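Local coordinates for protein 16 kDa salivary peptide (Culex quinquefasciatus, PDB 7KCG) that is a mosquito salivary protein of unknown function whose beta-trefoil fold, related to ricin-type lectins, suggests that it may bind sugars, at residues 103-117 with 127-140. Sequence-based numbering, arbitrary orientation.
Sequences GYFHIKNVKFSHCLF and AYESCDTAKYEWRI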
loop_
_atom_site.group_PDB
_atom_site.type_symbol
_atom_site.label_atom_id
_atom_site.label_comp_id
_atom_site.label_asym_id
_atom_site.label_seq_id
_atom_site.Cartn_x
_atom_site.Cartn_y
_atom_site.Cartn_z
ATOM N N GLY A 103 -4.633 13.985 7.431
ATOM C CA GLY A 103 -4.937 13.348 6.165
ATOM C C GLY A 103 -3.976 12.258 5.733
ATOM O O GLY A 103 -4.267 11.554 4.752
ATOM N N TYR A 104 -2.839 12.090 6.409
ATOM C CA TYR A 104 -1.887 11.045 6.052
ATOM C C TYR A 104 -2.005 9.865 7.006
ATOM O O TYR A 104 -2.238 10.031 8.207
ATOM C CB TYR A 104 -0.450 11.562 6.056
ATOM C CG TYR A 104 -0.175 12.587 4.989
ATOM C CD1 TYR A 104 0.220 12.197 3.720
ATOM C CD2 TYR A 104 -0.319 13.953 5.248
ATOM C CE1 TYR A 104 0.471 13.126 2.726
ATOM C CE2 TYR A 104 -0.059 14.902 4.258
ATOM C CZ TYR A 104 0.341 14.473 2.999
ATOM O OH TYR A 104 0.600 15.380 2.002
ATOM N N PHE A 105 -1.830 8.666 6.463
ATOM C CA PHE A 105 -1.952 7.443 7.229
ATOM C C PHE A 105 -0.667 6.630 7.120
ATOM O O PHE A 105 0.076 6.743 6.150
ATOM C CB PHE A 105 -3.132 6.581 6.732
ATOM C CG PHE A 105 -4.467 7.267 6.834
ATOM C CD1 PHE A 105 -4.877 8.173 5.861
ATOM C CD2 PHE A 105 -5.303 7.006 7.901
ATOM C CE1 PHE A 105 -6.113 8.819 5.968
ATOM C CE2 PHE A 105 -6.549 7.647 8.013
ATOM C CZ PHE A 105 -6.948 8.548 7.045
ATOM N N HIS A 106 -0.412 5.841 8.159
ATOM C CA HIS A 106 0.521 4.732 8.118
ATOM C C HIS A 106 -0.239 3.489 7.662
ATOM O O HIS A 106 -1.372 3.254 8.089
ATOM C CB HIS A 106 1.132 4.522 9.507
ATOM C CG HIS A 106 1.992 5.661 9.971
ATOM N ND1 HIS A 106 1.837 6.263 11.203
ATOM C CD2 HIS A 106 3.020 6.306 9.366
ATOM C CE1 HIS A 106 2.738 7.221 11.339
ATOM N NE2 HIS A 106 3.467 7.268 10.239
ATOM N N ILE A 107 0.374 2.704 6.781
ATOM C CA ILE A 107 -0.223 1.466 6.275
ATOM C C ILE A 107 0.693 0.341 6.732
ATOM O O ILE A 107 1.803 0.202 6.210
ATOM C CB ILE A 107 -0.360 1.484 4.746
ATOM C CG1 ILE A 107 -1.165 2.698 4.300
ATOM C CG2 ILE A 107 -1.009 0.195 4.251
ATOM C CD1 ILE A 107 -0.996 3.135 2.837
ATOM N N LYS A 108 0.267 -0.422 7.735
ATOM C CA LYS A 108 1.141 -1.373 8.417
ATOM C C LYS A 108 0.687 -2.806 8.161
ATOM O O LYS A 108 -0.470 -3.147 8.409
ATOM C CB LYS A 108 1.162 -1.105 9.921
ATOM C CG LYS A 108 2.134 -1.979 10.673
ATOM C CD LYS A 108 1.939 -1.829 12.168
ATOM C CE LYS A 108 3.103 -1.093 12.786
ATOM N NZ LYS A 108 3.534 -1.770 14.041
ATOM N N ASN A 109 1.608 -3.648 7.712
ATOM C CA ASN A 109 1.263 -5.034 7.411
ATOM C C ASN A 109 0.977 -5.817 8.685
ATOM O O ASN A 109 1.734 -5.739 9.657
ATOM C CB ASN A 109 2.398 -5.687 6.636
ATOM C CG ASN A 109 1.988 -6.990 6.025
ATOM O OD1 ASN A 109 2.340 -8.058 6.525
ATOM N ND2 ASN A 109 1.227 -6.917 4.940
ATOM N N VAL A 110 -0.116 -6.583 8.680
ATOM C CA VAL A 110 -0.509 -7.331 9.873
ATOM C C VAL A 110 0.491 -8.451 10.149
ATOM O O VAL A 110 0.995 -8.597 11.268
ATOM C CB VAL A 110 -1.935 -7.889 9.706
ATOM C CG1 VAL A 110 -2.234 -8.938 10.772
ATOM C CG2 VAL A 110 -2.963 -6.769 9.728
ATOM N N LYS A 111 0.793 -9.249 9.121
ATOM C CA LYS A 111 1.679 -10.395 9.289
ATOM C C LYS A 111 3.069 -9.965 9.742
ATOM O O LYS A 111 3.640 -10.547 10.673
ATOM C CB LYS A 111 1.758 -11.174 7.976
ATOM C CG LYS A 111 2.601 -12.449 8.030
ATOM C CD LYS A 111 2.671 -13.082 6.656
ATOM C CE LYS A 111 3.517 -14.348 6.663
ATOM N NZ LYS A 111 3.636 -14.903 5.290
ATOM N N PHE A 112 3.630 -8.945 9.101
ATOM C CA PHE A 112 5.043 -8.630 9.285
ATOM C C PHE A 112 5.300 -7.431 10.186
ATOM O O PHE A 112 6.459 -7.192 10.542
ATOM C CB PHE A 112 5.702 -8.375 7.935
ATOM C CG PHE A 112 5.921 -9.621 7.117
ATOM C CD1 PHE A 112 6.876 -10.548 7.493
ATOM C CD2 PHE A 112 5.188 -9.852 5.969
ATOM C CE1 PHE A 112 7.090 -11.682 6.741
ATOM C CE2 PHE A 112 5.399 -10.995 5.207
ATOM C CZ PHE A 112 6.352 -11.905 5.593
ATOM N N SER A 113 4.264 -6.663 10.529
ATOM C CA SER A 113 4.398 -5.450 11.347
ATOM C C SER A 113 5.333 -4.427 10.702
ATOM O O SER A 113 6.144 -3.792 11.378
ATOM C CB SER A 113 4.859 -5.786 12.769
ATOM O OG SER A 113 3.908 -6.575 13.457
ATOM N N HIS A 114 5.201 -4.241 9.391
ATOM C CA HIS A 114 6.018 -3.301 8.635
ATOM C C HIS A 114 5.131 -2.256 7.981
ATOM O O HIS A 114 4.034 -2.568 7.505
ATOM C CB HIS A 114 6.831 -4.010 7.546
ATOM C CG HIS A 114 7.887 -4.926 8.073
ATOM N ND1 HIS A 114 8.513 -5.869 7.285
ATOM C CD2 HIS A 114 8.431 -5.043 9.306
ATOM C CE1 HIS A 114 9.396 -6.529 8.012
ATOM N NE2 HIS A 114 9.364 -6.049 9.243
ATOM N N CYS A 115 5.598 -1.011 7.958
ATOM C CA CYS A 115 4.848 0.060 7.329
ATOM C C CYS A 115 5.338 0.249 5.903
ATOM O O CYS A 115 6.547 0.304 5.655
ATOM C CB CYS A 115 4.979 1.371 8.108
ATOM S SG CYS A 115 4.153 1.360 9.704
ATOM N N LEU A 116 4.393 0.387 4.979
ATOM C CA LEU A 116 4.719 0.696 3.596
ATOM C C LEU A 116 5.573 1.959 3.537
ATOM O O LEU A 116 5.323 2.937 4.255
ATOM C CB LEU A 116 3.423 0.887 2.810
ATOM C CG LEU A 116 3.334 0.548 1.332
ATOM C CD1 LEU A 116 3.416 -0.975 1.138
ATOM C CD2 LEU A 116 2.014 1.087 0.796
ATOM N N PHE A 117 6.590 1.930 2.682
ATOM C CA PHE A 117 7.648 2.929 2.732
ATOM C C PHE A 117 8.228 3.089 1.337
ATOM O O PHE A 117 8.224 2.149 0.539
ATOM C CB PHE A 117 8.706 2.492 3.767
ATOM C CG PHE A 117 10.063 3.139 3.605
ATOM C CD1 PHE A 117 11.007 2.612 2.727
ATOM C CD2 PHE A 117 10.418 4.229 4.384
ATOM C CE1 PHE A 117 12.259 3.196 2.591
ATOM C CE2 PHE A 117 11.676 4.814 4.260
ATOM C CZ PHE A 117 12.593 4.295 3.360
ATOM N N ALA A 127 8.654 -2.073 2.825
ATOM C CA ALA A 127 8.016 -1.920 4.120
ATOM C C ALA A 127 9.070 -2.153 5.187
ATOM O O ALA A 127 9.834 -3.115 5.102
ATOM C CB ALA A 127 6.835 -2.888 4.283
ATOM N N TYR A 128 9.120 -1.261 6.170
ATOM C CA TYR A 128 10.096 -1.366 7.272
ATOM C C TYR A 128 9.385 -1.055 8.587
ATOM O O TYR A 128 8.296 -0.503 8.540
ATOM C CB TYR A 128 11.273 -0.433 6.998
ATOM C CG TYR A 128 12.142 -0.767 5.815
ATOM C CD1 TYR A 128 13.154 -1.706 5.903
ATOM C CD2 TYR A 128 11.975 -0.113 4.610
ATOM C CE1 TYR A 128 13.963 -1.997 4.819
ATOM C CE2 TYR A 128 12.772 -0.392 3.517
ATOM C CZ TYR A 128 13.771 -1.338 3.620
ATOM O OH TYR A 128 14.552 -1.600 2.535
ATOM N N GLU A 129 10.023 -1.307 9.723
ATOM C CA GLU A 129 9.336 -1.179 11.030
ATOM C C GLU A 129 9.354 0.235 11.605
ATOM O O GLU A 129 8.554 0.482 12.502
ATOM C CB GLU A 129 10.005 -2.120 12.023
ATOM C CG GLU A 129 11.489 -2.296 11.782
ATOM C CD GLU A 129 12.303 -2.578 13.033
ATOM O OE1 GLU A 129 12.000 -3.566 13.724
ATOM O OE2 GLU A 129 13.241 -1.811 13.308
ATOM N N SER A 130 10.190 1.129 11.087
ATOM C CA SER A 130 10.356 2.471 11.706
ATOM C C SER A 130 9.058 3.269 11.787
ATOM O O SER A 130 8.747 3.713 12.900
ATOM C CB SER A 130 11.462 3.231 11.047
ATOM N N CYS A 131 8.366 3.484 10.666
ATOM C CA CYS A 131 7.042 4.162 10.663
ATOM C C CYS A 131 7.121 5.461 11.457
ATOM O O CYS A 131 6.293 5.630 12.352
ATOM C CB CYS A 131 5.989 3.237 11.245
ATOM S SG CYS A 131 4.428 3.261 10.338
ATOM N N ASP A 132 8.027 6.365 11.083
ATOM C CA ASP A 132 8.272 7.561 11.932
ATOM C C ASP A 132 8.593 8.817 11.127
ATOM O O ASP A 132 8.789 9.855 11.768
ATOM C CB ASP A 132 9.422 7.306 12.912
ATOM C CG ASP A 132 10.729 6.828 12.303
ATOM O OD1 ASP A 132 10.751 6.503 11.106
ATOM O OD2 ASP A 132 11.722 6.782 13.044
ATOM N N THR A 133 8.678 8.728 9.798
ATOM C CA THR A 133 8.993 9.880 8.961
ATOM C C THR A 133 7.963 10.007 7.837
ATOM O O THR A 133 7.060 9.177 7.690
ATOM C CB THR A 133 10.407 9.769 8.384
ATOM O OG1 THR A 133 10.413 8.807 7.322
ATOM C CG2 THR A 133 11.376 9.317 9.454
ATOM N N ALA A 134 8.124 11.057 7.023
ATOM C CA ALA A 134 7.216 11.284 5.903
ATOM C C ALA A 134 7.269 10.173 4.862
ATOM O O ALA A 134 6.315 10.024 4.091
ATOM C CB ALA A 134 7.522 12.619 5.228
ATOM N N LYS A 135 8.370 9.416 4.797
ATOM C CA LYS A 135 8.496 8.338 3.820
ATOM C C LYS A 135 7.483 7.229 4.057
ATOM O O LYS A 135 7.226 6.431 3.146
ATOM C CB LYS A 135 9.908 7.747 3.861
ATOM C CG LYS A 135 11.046 8.790 3.817
ATOM C CD LYS A 135 12.374 8.176 4.292
ATOM C CE LYS A 135 13.430 9.241 4.596
ATOM N NZ LYS A 135 14.725 8.649 5.071
ATOM N N TYR A 136 6.938 7.152 5.264
ATOM C CA TYR A 136 5.970 6.147 5.677
ATOM C C TYR A 136 4.533 6.649 5.619
ATOM O O TYR A 136 3.618 5.907 5.984
ATOM C CB TYR A 136 6.278 5.688 7.110
ATOM C CG TYR A 136 7.616 5.002 7.275
ATOM C CD1 TYR A 136 8.764 5.726 7.575
ATOM C CD2 TYR A 136 7.728 3.627 7.141
ATOM C CE1 TYR A 136 9.994 5.093 7.724
ATOM C CE2 TYR A 136 8.952 2.983 7.292
ATOM C CZ TYR A 136 10.081 3.724 7.583
ATOM O OH TYR A 136 11.297 3.090 7.730
ATOM N N GLU A 137 4.306 7.890 5.204
ATOM C CA GLU A 137 3.007 8.525 5.378
ATOM C C GLU A 137 2.299 8.587 4.036
ATOM O O GLU A 137 2.912 8.926 3.022
ATOM C CB GLU A 137 3.168 9.925 6.000
ATOM C CG GLU A 137 3.701 9.840 7.433
ATOM C CD GLU A 137 3.924 11.204 8.073
ATOM O OE1 GLU A 137 4.138 12.174 7.326
ATOM O OE2 GLU A 137 3.888 11.293 9.317
ATOM N N TRP A 138 1.017 8.234 4.032
ATOM C CA TRP A 138 0.260 8.068 2.799
ATOM C C TRP A 138 -1.056 8.816 2.866
ATOM O O TRP A 138 -1.830 8.644 3.823
ATOM C CB TRP A 138 -0.000 6.579 2.524
ATOM C CG TRP A 138 1.248 5.788 2.473
ATOM C CD1 TRP A 138 1.936 5.281 3.531
ATOM C CD2 TRP A 138 1.991 5.428 1.298
ATOM N NE1 TRP A 138 3.068 4.615 3.085
ATOM C CE2 TRP A 138 3.111 4.686 1.720
ATOM C CE3 TRP A 138 1.806 5.648 -0.071
ATOM C CZ2 TRP A 138 4.046 4.152 0.818
ATOM C CZ3 TRP A 138 2.738 5.120 -0.963
ATOM C CH2 TRP A 138 3.838 4.394 -0.512
ATOM N N ARG A 139 -1.340 9.597 1.822
ATOM C CA ARG A 139 -2.615 10.298 1.713
ATOM C C ARG A 139 -3.611 9.428 0.954
ATOM O O ARG A 139 -3.374 9.079 -0.205
ATOM C CB ARG A 139 -2.458 11.652 1.019
ATOM C CG ARG A 139 -3.779 12.440 0.951
ATOM C CD ARG A 139 -3.570 13.883 0.483
ATOM N NE ARG A 139 -3.815 14.054 -0.952
ATOM C CZ ARG A 139 -3.195 14.948 -1.728
ATOM N NH1 ARG A 139 -2.269 15.759 -1.222
ATOM N NH2 ARG A 139 -3.491 15.022 -3.022
ATOM N N ILE A 140 -4.730 9.107 1.597
ATOM C CA ILE A 140 -5.730 8.191 1.052
ATOM C C ILE A 140 -7.013 8.981 0.833
ATOM O O ILE A 140 -7.633 9.439 1.800
ATOM C CB ILE A 140 -5.973 6.995 1.983
ATOM C CG1 ILE A 140 -4.668 6.219 2.179
ATOM C CG2 ILE A 140 -7.075 6.108 1.429
ATOM C CD1 ILE A 140 -4.762 5.090 3.185
HETATM O O HOH W 1 3.142 3.258 6.071
#
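Phe117 is the main bump of this contact, pushed into a hollow lined by Tyr128, Lys135 and Tyr136. With its CG anti to the backbone N (chi1 160°), its ring meets Tyr128, which turns an edge to the Phe117 face in an offset edge-to-face pair, centroids 5.2 Å apart. Along another side Phe117 CD2 comes within 3.3 Å of Tyr136 CZ, over a face of that tyrosine near its rim, while the extended aliphatic chain of Lys135 runs alongside, letting a charged residue wall an apolar hollow. The backbone N of Cys131 lies over the centre of the opposite face of Tyr136. Cys131 itself is joined to Cys115 by a disulfide (SG to SG 2.0 Å), and its sulfur sits over one face of the His106 ring, 3.8 Å from the centroid.

The indole of Trp138 is a flat plate. Two methyl bumps rest on one and the same face, Ile107 CD1 over the five-membered ring and Leu116 CD2 over the six-membered ring. Tryptophan suits the place because its edge stays polar: NE1 donates to Leu116 O (3.0 Å), which lies in the indole plane, although NE1 stands well above the carbonyl plane. A water takes the NH of Ile107 and lies within hydrogen-bonding distance of the carbonyls of Leu116 and Tyr136, joining the backbones of the two segments.

Two antiparallel backbone pairs join the segments: Cys115 with Tyr128 in the hairpin 115-118/125-128, and Phe105 with Trp138 between strands 104-109 and 138-142. In this beta-trefoil, strand 104-109 also pairs with strand 93-98, whose Trp94 touches Ile107, and strand 138-142 with strand 12-16, whose Ile14 touches Trp138.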